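Local coordinates for protein Pre-mRNA-splicing factor SAD1 (Saccharomyces cerevisiae, PDB 4MSX) that promotes assembly of newly made U4 snRNA into the U4/U6 snRNP and is required for pre-mRNA splicing, although it resembles a deubiquitinase that has lost catalysis, at residues D166-C171 with L444-S449; H196-L201 with R267-W272; W452-G457 with F469-F474. One frame throughout, in Å; residues are numbered along the deposited sequence. Where two conformers were deposited one is given.

Interaction 1: residues D166-C171 with L444-S449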
loop_
_atom_site.group_PDB
_atom_site.type_symbol
_atom_site.label_atom_id
_atom_site.label_comp_id
_atom_site.label_asym_id
_atom_site.label_seq_id
_atom_site.Cartn_x
_atom_site.Cartn_y
_atom_site.Cartn_z
ATOM N N ASP A 166 -5.308 -13.673 14.476
ATOM C CA ASP A 166 -3.926 -14.040 14.719
ATOM C C ASP A 166 -2.960 -13.328 13.745
ATOM O O ASP A 166 -1.850 -13.806 13.519
ATOM C CB ASP A 166 -3.733 -15.551 14.561
ATOM C CG ASP A 166 -2.388 -16.032 15.130
ATOM O OD1 ASP A 166 -1.811 -15.336 16.006
ATOM O OD2 ASP A 166 -1.903 -17.104 14.702
ATOM N N PHE A 167 -3.372 -12.206 13.165
ATOM C CA PHE A 167 -2.446 -11.447 12.275
ATOM C C PHE A 167 -1.909 -10.256 13.076
ATOM O O PHE A 167 -2.659 -9.675 13.853
ATOM C CB PHE A 167 -3.199 -10.877 11.064
ATOM C CG PHE A 167 -3.545 -11.877 10.005
ATOM C CD1 PHE A 167 -3.172 -13.202 10.109
ATOM C CD2 PHE A 167 -4.223 -11.458 8.874
ATOM C CE1 PHE A 167 -3.504 -14.118 9.122
ATOM C CE2 PHE A 167 -4.576 -12.343 7.892
ATOM C CZ PHE A 167 -4.210 -13.683 7.996
ATOM N N PRO A 168 -0.642 -9.850 12.865
ATOM C CA PRO A 168 0.322 -10.498 11.965
ATOM C C PRO A 168 1.044 -11.638 12.692
ATOM O O PRO A 168 1.126 -11.612 13.920
ATOM C CB PRO A 168 1.326 -9.378 11.650
ATOM C CG PRO A 168 1.311 -8.476 12.918
ATOM C CD PRO A 168 -0.136 -8.581 13.437
ATOM N N ARG A 169 1.580 -12.605 11.953
ATOM C CA ARG A 169 2.375 -13.685 12.548
ATOM C C ARG A 169 3.544 -14.041 11.643
ATOM O O ARG A 169 3.519 -13.717 10.442
ATOM C CB ARG A 169 1.498 -14.903 12.799
ATOM C CG ARG A 169 0.926 -15.533 11.543
ATOM C CD ARG A 169 0.731 -17.062 11.766
ATOM N NE ARG A 169 0.128 -17.737 10.605
ATOM C CZ ARG A 169 -1.124 -17.512 10.259
ATOM N NH1 ARG A 169 -1.828 -16.652 10.986
ATOM N NH2 ARG A 169 -1.661 -18.121 9.229
ATOM N N GLN A 170 4.562 -14.707 12.179
ATOM C CA GLN A 170 5.708 -15.090 11.348
ATOM C C GLN A 170 5.336 -16.248 10.394
ATOM O O GLN A 170 4.722 -17.231 10.785
ATOM C CB GLN A 170 6.952 -15.429 12.193
ATOM C CG GLN A 170 7.503 -14.224 12.994
ATOM C CD GLN A 170 8.317 -13.196 12.164
ATOM O OE1 GLN A 170 8.777 -13.469 11.043
ATOM N NE2 GLN A 170 8.536 -12.013 12.756
ATOM N N CYS A 171 5.710 -16.097 9.139
ATOM C CA CYS A 171 5.311 -17.018 8.093
ATOM C C CYS A 171 6.549 -17.401 7.332
ATOM O O CYS A 171 7.603 -16.799 7.525
ATOM C CB CYS A 171 4.319 -16.321 7.153
ATOM S SG CYS A 171 2.737 -15.939 7.926
ATOM N N LEU A 444 6.472 0.583 9.737
ATOM C CA LEU A 444 5.135 0.241 10.201
ATOM C C LEU A 444 5.193 -0.417 11.554
ATOM O O LEU A 444 6.058 -1.251 11.796
ATOM C CB LEU A 444 4.484 -0.819 9.253
ATOM C CG LEU A 444 4.336 -0.282 7.807
ATOM C CD1 LEU A 444 3.837 -1.416 6.862
ATOM C CD2 LEU A 444 3.341 0.877 7.779
ATOM N N TYR A 445 4.187 -0.138 12.363
ATOM C CA TYR A 445 4.201 -0.610 13.763
ATOM C C TYR A 445 3.347 -1.838 13.896
ATOM O O TYR A 445 2.212 -1.849 13.429
ATOM C CB TYR A 445 3.650 0.461 14.703
ATOM C CG TYR A 445 3.817 0.047 16.192
ATOM C CD1 TYR A 445 5.083 -0.106 16.749
ATOM C CD2 TYR A 445 2.716 -0.189 16.993
ATOM C CE1 TYR A 445 5.246 -0.480 18.113
ATOM C CE2 TYR A 445 2.873 -0.555 18.371
ATOM C CZ TYR A 445 4.146 -0.688 18.890
ATOM O OH TYR A 445 4.316 -1.058 20.194
ATOM N N ASP A 446 3.892 -2.866 14.540
ATOM C CA ASP A 446 3.109 -4.060 14.870
ATOM C C ASP A 446 2.803 -4.084 16.381
ATOM O O ASP A 446 3.707 -4.274 17.169
ATOM C CB ASP A 446 3.881 -5.331 14.531
ATOM C CG ASP A 446 3.203 -6.611 15.127
ATOM O OD1 ASP A 446 1.978 -6.621 15.376
ATOM O OD2 ASP A 446 3.928 -7.599 15.332
ATOM N N ASN A 447 1.542 -3.848 16.716
ATOM C CA ASN A 447 1.015 -3.820 18.095
ATOM C C ASN A 447 1.318 -5.080 18.885
ATOM O O ASN A 447 1.477 -5.042 20.100
ATOM C CB ASN A 447 -0.522 -3.768 18.043
ATOM C CG ASN A 447 -1.049 -2.372 17.852
ATOM O OD1 ASN A 447 -0.404 -1.406 18.248
ATOM N ND2 ASN A 447 -2.225 -2.248 17.230
ATOM N N LYS A 448 1.325 -6.211 18.195
ATOM C CA LYS A 448 1.289 -7.493 18.872
ATOM C C LYS A 448 2.695 -7.769 19.371
ATOM O O LYS A 448 2.891 -7.992 20.547
ATOM C CB LYS A 448 0.773 -8.584 17.921
ATOM C CG LYS A 448 0.083 -9.726 18.610
ATOM C CD LYS A 448 -0.393 -10.775 17.614
ATOM C CE LYS A 448 -1.362 -10.191 16.577
ATOM N NZ LYS A 448 -2.458 -9.315 17.128
ATOM N N SER A 449 3.691 -7.706 18.502
ATOM C CA SER A 449 5.070 -7.933 18.932
ATOM C C SER A 449 5.762 -6.635 19.408
ATOM O O SER A 449 6.933 -6.646 19.756
ATOM C CB SER A 449 5.856 -8.540 17.775
ATOM O OG SER A 449 6.037 -7.567 16.759
HETATM O O HOH W 1 3.178 -10.257 15.595
#
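D446 holds its CG anti to the backbone N (chi1 169°), which carries the carboxylate up to the ring of P168, while the chain of K448 bends at chi3 (-59°), which brings CE to the carbonyl of F167, and bends again at chi4, which sets the direction of NZ. The carboxylate crosses the proline ring at a slant, with OD1 3.2 Å from P168 CG. K448 runs past the same ring in the opposite direction, and its CE lies 3.1 Å from F167 O. Although K448 NZ is 3.3 Å from that oxygen, the angle is too poor for a hydrogen bond. One water joins the segments, donating to P168 O at 3.0 Å and to D446 OD2 at 2.8 Å. Within the turn, D446 OD1 accepts from K448 N at 2.9 Å, an Asx turn, and OD2 takes both S449 N and S449 OG on one face of the carboxylate; the two amides stand 64° out of its plane. This turn links strands 438-446 and 451-456 of the central sheet, and L180 of the small 170-172/178-180 hairpin touches both P168 and D446. The carboxylate is thus largely spent on its own turn, whose bonds fix its rotation, and it meets the incoming loop through one water and apolar proline carbons, with no direct hydrogen bond between the segments.

Interaction 2: residues H196-L201 with R267-W272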
loop_
_atom_site.group_PDB
_atom_site.type_symbol
_atom_site.label_atom_id
_atom_site.label_comp_id
_atom_site.label_asym_id
_atom_site.label_seq_id
_atom_site.Cartn_x
_atom_site.Cartn_y
_atom_site.Cartn_z
ATOM N N HIS A 196 4.295 1.903 -3.243
ATOM C CA HIS A 196 4.420 0.864 -2.196
ATOM C C HIS A 196 4.061 1.471 -0.825
ATOM O O HIS A 196 3.327 0.862 -0.057
ATOM C CB HIS A 196 5.848 0.329 -2.141
ATOM C CG HIS A 196 6.302 -0.225 -3.446
ATOM N ND1 HIS A 196 7.628 -0.308 -3.799
ATOM C CD2 HIS A 196 5.584 -0.732 -4.477
ATOM C CE1 HIS A 196 7.711 -0.856 -5.011
ATOM N NE2 HIS A 196 6.487 -1.131 -5.436
ATOM N N SER A 197 4.543 2.685 -0.537
ATOM C CA SER A 197 4.308 3.228 0.792
ATOM C C SER A 197 2.828 3.485 0.992
ATOM O O SER A 197 2.305 3.196 2.063
ATOM C CB SER A 197 5.114 4.527 1.075
ATOM O OG SER A 197 4.705 5.574 0.245
ATOM N N VAL A 198 2.154 4.015 -0.020
ATOM C CA VAL A 198 0.735 4.307 0.132
ATOM C C VAL A 198 -0.098 2.989 0.288
ATOM O O VAL A 198 -1.030 2.896 1.128
ATOM C CB VAL A 198 0.220 5.121 -1.085
ATOM C CG1 VAL A 198 -1.307 5.234 -1.093
ATOM C CG2 VAL A 198 0.858 6.582 -1.064
ATOM N N LEU A 199 0.222 1.976 -0.523
ATOM C CA LEU A 199 -0.516 0.716 -0.372
ATOM C C LEU A 199 -0.311 0.095 1.012
ATOM O O LEU A 199 -1.250 -0.507 1.580
ATOM C CB LEU A 199 -0.084 -0.296 -1.448
ATOM C CG LEU A 199 -0.538 0.144 -2.864
ATOM C CD1 LEU A 199 0.126 -0.789 -3.892
ATOM C CD2 LEU A 199 -2.088 0.119 -3.009
ATOM N N LEU A 200 0.905 0.168 1.538
ATOM C CA LEU A 200 1.144 -0.315 2.897
ATOM C C LEU A 200 0.326 0.506 3.938
ATOM O O LEU A 200 -0.300 -0.061 4.863
ATOM C CB LEU A 200 2.652 -0.219 3.240
ATOM C CG LEU A 200 3.511 -1.305 2.549
ATOM C CD1 LEU A 200 5.012 -0.964 2.663
ATOM C CD2 LEU A 200 3.213 -2.743 3.116
ATOM N N LEU A 201 0.310 1.831 3.778
ATOM C CA LEU A 201 -0.415 2.680 4.750
ATOM C C LEU A 201 -1.865 2.289 4.777
ATOM O O LEU A 201 -2.459 2.036 5.848
ATOM C CB LEU A 201 -0.382 4.180 4.382
ATOM C CG LEU A 201 0.954 4.881 4.495
ATOM C CD1 LEU A 201 0.807 6.425 4.410
ATOM C CD2 LEU A 201 1.626 4.494 5.763
ATOM N N ARG A 267 2.292 11.574 -0.754
ATOM C CA ARG A 267 1.153 12.362 -0.388
ATOM C C ARG A 267 0.186 12.543 -1.584
ATOM O O ARG A 267 -1.032 12.350 -1.462
ATOM C CB ARG A 267 1.601 13.747 0.086
ATOM C CG ARG A 267 0.391 14.632 0.355
ATOM C CD ARG A 267 0.811 16.060 0.841
ATOM N NE ARG A 267 -0.321 16.931 0.635
ATOM C CZ ARG A 267 -0.583 17.551 -0.514
ATOM N NH1 ARG A 267 0.289 17.504 -1.518
ATOM N NH2 ARG A 267 -1.689 18.276 -0.600
ATOM N N LEU A 268 0.738 12.951 -2.736
ATOM C CA LEU A 268 -0.096 13.167 -3.911
ATOM C C LEU A 268 -0.785 11.842 -4.307
ATOM O O LEU A 268 -1.929 11.820 -4.707
ATOM C CB LEU A 268 0.781 13.619 -5.098
ATOM C CG LEU A 268 1.299 15.062 -4.882
ATOM C CD1 LEU A 268 2.348 15.463 -5.986
ATOM C CD2 LEU A 268 0.103 16.018 -4.878
ATOM N N PHE A 269 -0.055 10.751 -4.205
ATOM C CA PHE A 269 -0.638 9.469 -4.606
ATOM C C PHE A 269 -1.677 8.991 -3.580
ATOM O O PHE A 269 -2.720 8.479 -3.961
ATOM C CB PHE A 269 0.438 8.420 -4.819
ATOM C CG PHE A 269 -0.115 7.075 -5.294
ATOM C CD1 PHE A 269 -0.846 6.989 -6.488
ATOM C CD2 PHE A 269 0.067 5.916 -4.529
ATOM C CE1 PHE A 269 -1.375 5.760 -6.925
ATOM C CE2 PHE A 269 -0.455 4.656 -4.971
ATOM C CZ PHE A 269 -1.154 4.595 -6.168
ATOM N N LEU A 270 -1.408 9.187 -2.284
ATOM C CA LEU A 270 -2.408 8.829 -1.246
ATOM C C LEU A 270 -3.704 9.596 -1.484
ATOM O O LEU A 270 -4.788 9.024 -1.441
ATOM C CB LEU A 270 -1.856 9.174 0.153
ATOM C CG LEU A 270 -2.887 8.803 1.252
ATOM C CD1 LEU A 270 -2.157 8.339 2.522
ATOM C CD2 LEU A 270 -3.780 9.986 1.529
ATOM N N LEU A 271 -3.611 10.902 -1.757
ATOM C CA LEU A 271 -4.808 11.732 -1.941
ATOM C C LEU A 271 -5.525 11.250 -3.210
ATOM O O LEU A 271 -6.754 11.160 -3.262
ATOM C CB LEU A 271 -4.442 13.213 -2.178
ATOM C CG LEU A 271 -3.881 13.896 -0.885
ATOM C CD1 LEU A 271 -3.450 15.331 -1.111
ATOM C CD2 LEU A 271 -4.929 13.877 0.232
ATOM N N TRP A 272 -4.763 11.024 -4.276
ATOM C CA TRP A 272 -5.397 10.517 -5.511
ATOM C C TRP A 272 -6.148 9.179 -5.222
ATOM O O TRP A 272 -7.281 8.940 -5.704
ATOM C CB TRP A 272 -4.316 10.269 -6.604
ATOM C CG TRP A 272 -4.892 9.927 -7.951
ATOM C CD1 TRP A 272 -5.150 10.802 -9.006
ATOM C CD2 TRP A 272 -5.218 8.608 -8.433
ATOM N NE1 TRP A 272 -5.646 10.080 -10.104
ATOM C CE2 TRP A 272 -5.689 8.749 -9.774
ATOM C CE3 TRP A 272 -5.165 7.326 -7.859
ATOM C CZ2 TRP A 272 -6.143 7.662 -10.522
ATOM C CZ3 TRP A 272 -5.613 6.217 -8.644
ATOM C CH2 TRP A 272 -6.076 6.421 -9.953
#
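V198 and F269 make the closest contact where two helices of the ubiquitin-specific protease fold, 189-203 and 266-280, pack against each other. Helix 189-203 probably corresponds to the one that, in active members of the family, carries the catalytic cysteine near its N-terminal end; here the contact itself is plain apolar packing. The axes of the two short segments approach to 9.3 Å and cross at -48°, and the backbones come nearest at V198 and L270.

One turn after V198, L201 continues the interface, its side chain crossing that of L270 at about a right angle, with L201 CD1 4.0 Å from L270 CD1. L270 was modelled in two conformers, so this contact is less certain than those of V198. Around the pair, L201 also rests on I475 and V477 of strand 472-480, and F269 on L259 of a loop, so the sheet lies against the L201 side of this buried contact.

V198 shows how one branched side chain can serve two neighbours on the opposing helix. Its CB already lies 3.5 Å from F269 CD2, so the ring corner rests almost against the root of the side chain, and F269 comes at it on an oblique line. Beyond CB the two methyls part. CG1, anti to the backbone N (chi1 170°), meets F269 CD2 and also, at 3.8 Å, L270 CA. CG2, lying beside the backbone N, touches F269 CD2 too, with L270 CB close by. Both methyls thus pack against the F269 ring carbon and the L270 backbone together, and V198 CG2 reaches the main chain itself, 3.7 Å from L270 N.

Interaction 3: residues W452-G457 with F469-F474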
loop_
_atom_site.group_PDB
_atom_site.type_symbol
_atom_site.label_atom_id
_atom_site.label_comp_id
_atom_site.label_asym_id
_atom_site.label_seq_id
_atom_site.Cartn_x
_atom_site.Cartn_y
_atom_site.Cartn_z
ATOM N N TRP A 452 8.774 -2.053 15.375
ATOM C CA TRP A 452 8.714 -1.262 14.149
ATOM C C TRP A 452 9.438 -2.017 13.063
ATOM O O TRP A 452 10.597 -2.438 13.230
ATOM C CB TRP A 452 9.370 0.117 14.353
ATOM C CG TRP A 452 8.442 1.075 15.031
ATOM C CD1 TRP A 452 8.360 1.348 16.393
ATOM C CD2 TRP A 452 7.437 1.863 14.403
ATOM N NE1 TRP A 452 7.354 2.252 16.625
ATOM C CE2 TRP A 452 6.788 2.610 15.421
ATOM C CE3 TRP A 452 7.035 2.035 13.062
ATOM C CZ2 TRP A 452 5.744 3.497 15.146
ATOM C CZ3 TRP A 452 6.004 2.923 12.784
ATOM C CH2 TRP A 452 5.374 3.655 13.823
ATOM N N ILE A 453 8.798 -2.143 11.908
ATOM C CA ILE A 453 9.451 -2.810 10.793
ATOM C C ILE A 453 9.587 -1.795 9.684
ATOM O O ILE A 453 8.579 -1.201 9.267
ATOM C CB ILE A 453 8.573 -3.960 10.258
ATOM C CG1 ILE A 453 8.240 -4.974 11.357
ATOM C CG2 ILE A 453 9.256 -4.637 9.083
ATOM C CD1 ILE A 453 9.445 -5.628 11.972
ATOM N N GLU A 454 10.808 -1.624 9.189
ATOM C CA GLU A 454 11.079 -0.697 8.100
ATOM C C GLU A 454 11.158 -1.460 6.781
ATOM O O GLU A 454 11.968 -2.360 6.619
ATOM C CB GLU A 454 12.404 0.024 8.336
ATOM C CG GLU A 454 12.864 0.884 7.157
ATOM C CD GLU A 454 14.197 1.613 7.476
ATOM O OE1 GLU A 454 14.206 2.474 8.374
ATOM O OE2 GLU A 454 15.221 1.290 6.846
ATOM N N ILE A 455 10.346 -1.059 5.826
ATOM C CA ILE A 455 10.300 -1.759 4.536
ATOM C C ILE A 455 10.942 -0.842 3.506
ATOM O O ILE A 455 10.421 0.224 3.208
ATOM C CB ILE A 455 8.867 -2.108 4.203
ATOM C CG1 ILE A 455 8.336 -2.970 5.356
ATOM C CG2 ILE A 455 8.803 -2.819 2.839
ATOM C CD1 ILE A 455 6.855 -3.043 5.515
ATOM N N ASP A 456 12.079 -1.265 2.979
ATOM C CA ASP A 456 12.829 -0.455 1.983
ATOM C C ASP A 456 13.033 -1.367 0.758
ATOM O O ASP A 456 13.843 -2.287 0.785
ATOM C CB ASP A 456 14.161 0.017 2.622
ATOM C CG ASP A 456 15.080 0.763 1.639
ATOM O OD1 ASP A 456 14.700 0.976 0.454
ATOM O OD2 ASP A 456 16.183 1.157 2.087
ATOM N N GLY A 457 12.237 -1.196 -0.289
ATOM C CA GLY A 457 12.302 -2.168 -1.402
ATOM C C GLY A 457 11.842 -3.523 -0.890
ATOM O O GLY A 457 10.810 -3.602 -0.219
ATOM N N PHE A 469 12.584 9.138 14.623
ATOM C CA PHE A 469 12.562 10.521 14.169
ATOM C C PHE A 469 13.878 10.967 13.607
ATOM O O PHE A 469 13.942 12.000 12.984
ATOM C CB PHE A 469 12.138 11.469 15.283
ATOM C CG PHE A 469 13.247 11.734 16.279
ATOM C CD1 PHE A 469 13.411 10.898 17.372
ATOM C CD2 PHE A 469 14.141 12.805 16.079
ATOM C CE1 PHE A 469 14.456 11.137 18.315
ATOM C CE2 PHE A 469 15.213 13.056 17.035
ATOM C CZ PHE A 469 15.365 12.194 18.110
ATOM N N LEU A 470 14.953 10.194 13.739
ATOM C CA LEU A 470 16.215 10.672 13.129
ATOM C C LEU A 470 16.207 10.727 11.598
ATOM O O LEU A 470 16.996 11.450 11.018
ATOM C CB LEU A 470 17.382 9.792 13.563
ATOM C CG LEU A 470 17.658 9.966 15.067
ATOM C CD1 LEU A 470 18.718 8.986 15.439
ATOM C CD2 LEU A 470 18.118 11.434 15.314
ATOM N N LYS A 471 15.328 9.968 10.953
ATOM C CA LYS A 471 15.219 10.050 9.476
ATOM C C LYS A 471 14.192 11.100 9.100
ATOM O O LYS A 471 13.353 11.513 9.951
ATOM C CB LYS A 471 14.779 8.669 8.928
ATOM C CG LYS A 471 15.845 7.608 9.171
ATOM C CD LYS A 471 15.677 6.389 8.261
ATOM C CE LYS A 471 16.831 5.389 8.441
ATOM N NZ LYS A 471 16.592 4.050 7.763
ATOM N N GLU A 472 14.200 11.501 7.834
ATOM C CA GLU A 472 13.345 12.609 7.436
ATOM C C GLU A 472 11.874 12.173 7.223
ATOM O O GLU A 472 11.526 11.707 6.117
ATOM C CB GLU A 472 13.885 13.184 6.157
ATOM C CG GLU A 472 13.265 14.518 5.774
ATOM C CD GLU A 472 13.768 15.049 4.427
ATOM O OE1 GLU A 472 14.974 15.361 4.320
ATOM O OE2 GLU A 472 12.960 15.166 3.464
ATOM N N THR A 473 11.038 12.392 8.235
ATOM C CA THR A 473 9.627 12.021 8.174
ATOM C C THR A 473 8.885 12.908 7.157
ATOM O O THR A 473 9.106 14.142 7.056
ATOM C CB THR A 473 8.934 12.072 9.573
ATOM O OG1 THR A 473 7.596 11.614 9.420
ATOM C CG2 THR A 473 8.912 13.533 10.151
ATOM N N PHE A 474 8.038 12.275 6.347
ATOM C CA PHE A 474 7.260 13.003 5.338
ATOM C C PHE A 474 5.753 12.847 5.604
ATOM O O PHE A 474 5.006 13.820 5.540
ATOM C CB PHE A 474 7.591 12.432 3.939
ATOM C CG PHE A 474 6.868 13.119 2.807
ATOM C CD1 PHE A 474 7.137 14.450 2.491
ATOM C CD2 PHE A 474 5.960 12.406 2.014
ATOM C CE1 PHE A 474 6.482 15.082 1.440
ATOM C CE2 PHE A 474 5.300 13.043 0.950
ATOM C CZ PHE A 474 5.559 14.357 0.648
#
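K471 NZ donates to E454 OE1 at 2.9 Å, a salt bridge that is the contact's one direct hydrogen bond. The ammonium comes in on the syn side of the carboxylate, 21° out of its plane, and from there NZ lies 3.2 Å from E454 OE2 as well. Both side chains are extended beyond CG and approach from opposite directions; E454 sets its CG anti to the backbone N (chi1 172°), which sends the carboxylate off strand 451-456 toward the lysine. The same carboxylate has further partners: R463 NH2 forms a salt bridge with OE2, and Q443 NE2 a hydrogen bond with OE1.

Between the two segments little else meets; the packing comes from neighbouring strands. E454 leans on I441 of strand 438-446, and K471 on V418 of strand 409-421. With an alanine here instead of the glutamate, the ammonium of K471 and the guanidinium of R463 would probably lose their shared anion, and the amide of Q443 this acceptor.

E454 is a buried acid that binds two cations: its charge is likely to balance those of K471 and R463, and theirs to favour its ionised form. One carboxylate thereby joins the 451-456/459-463 hairpin of the ubiquitin-specific protease sheet to the residues around the start of strand 472-480.

Overall arrangement
From the N terminus, the first contact to open is interaction 1: D166-C171 waits for L444-S449, closing a loop of more than 270 residues. Interaction 2 lies wholly within that loop, joining two of its helices. Interaction 3 opens only after interaction 1 has closed, and closes an 11-residue loop that holds strand 459-463 and ends near the last strand; none of the three cross. Strands 438-446 and 451-456, neighbours in the same sheet, link interactions 1 and 3, with a probable hydrogen bond from L444 N to I453 O. L200 of interaction 2 packs on L444 and I455, tying the helices to the sheet, while interaction 1 adds residues 166-168 beside it.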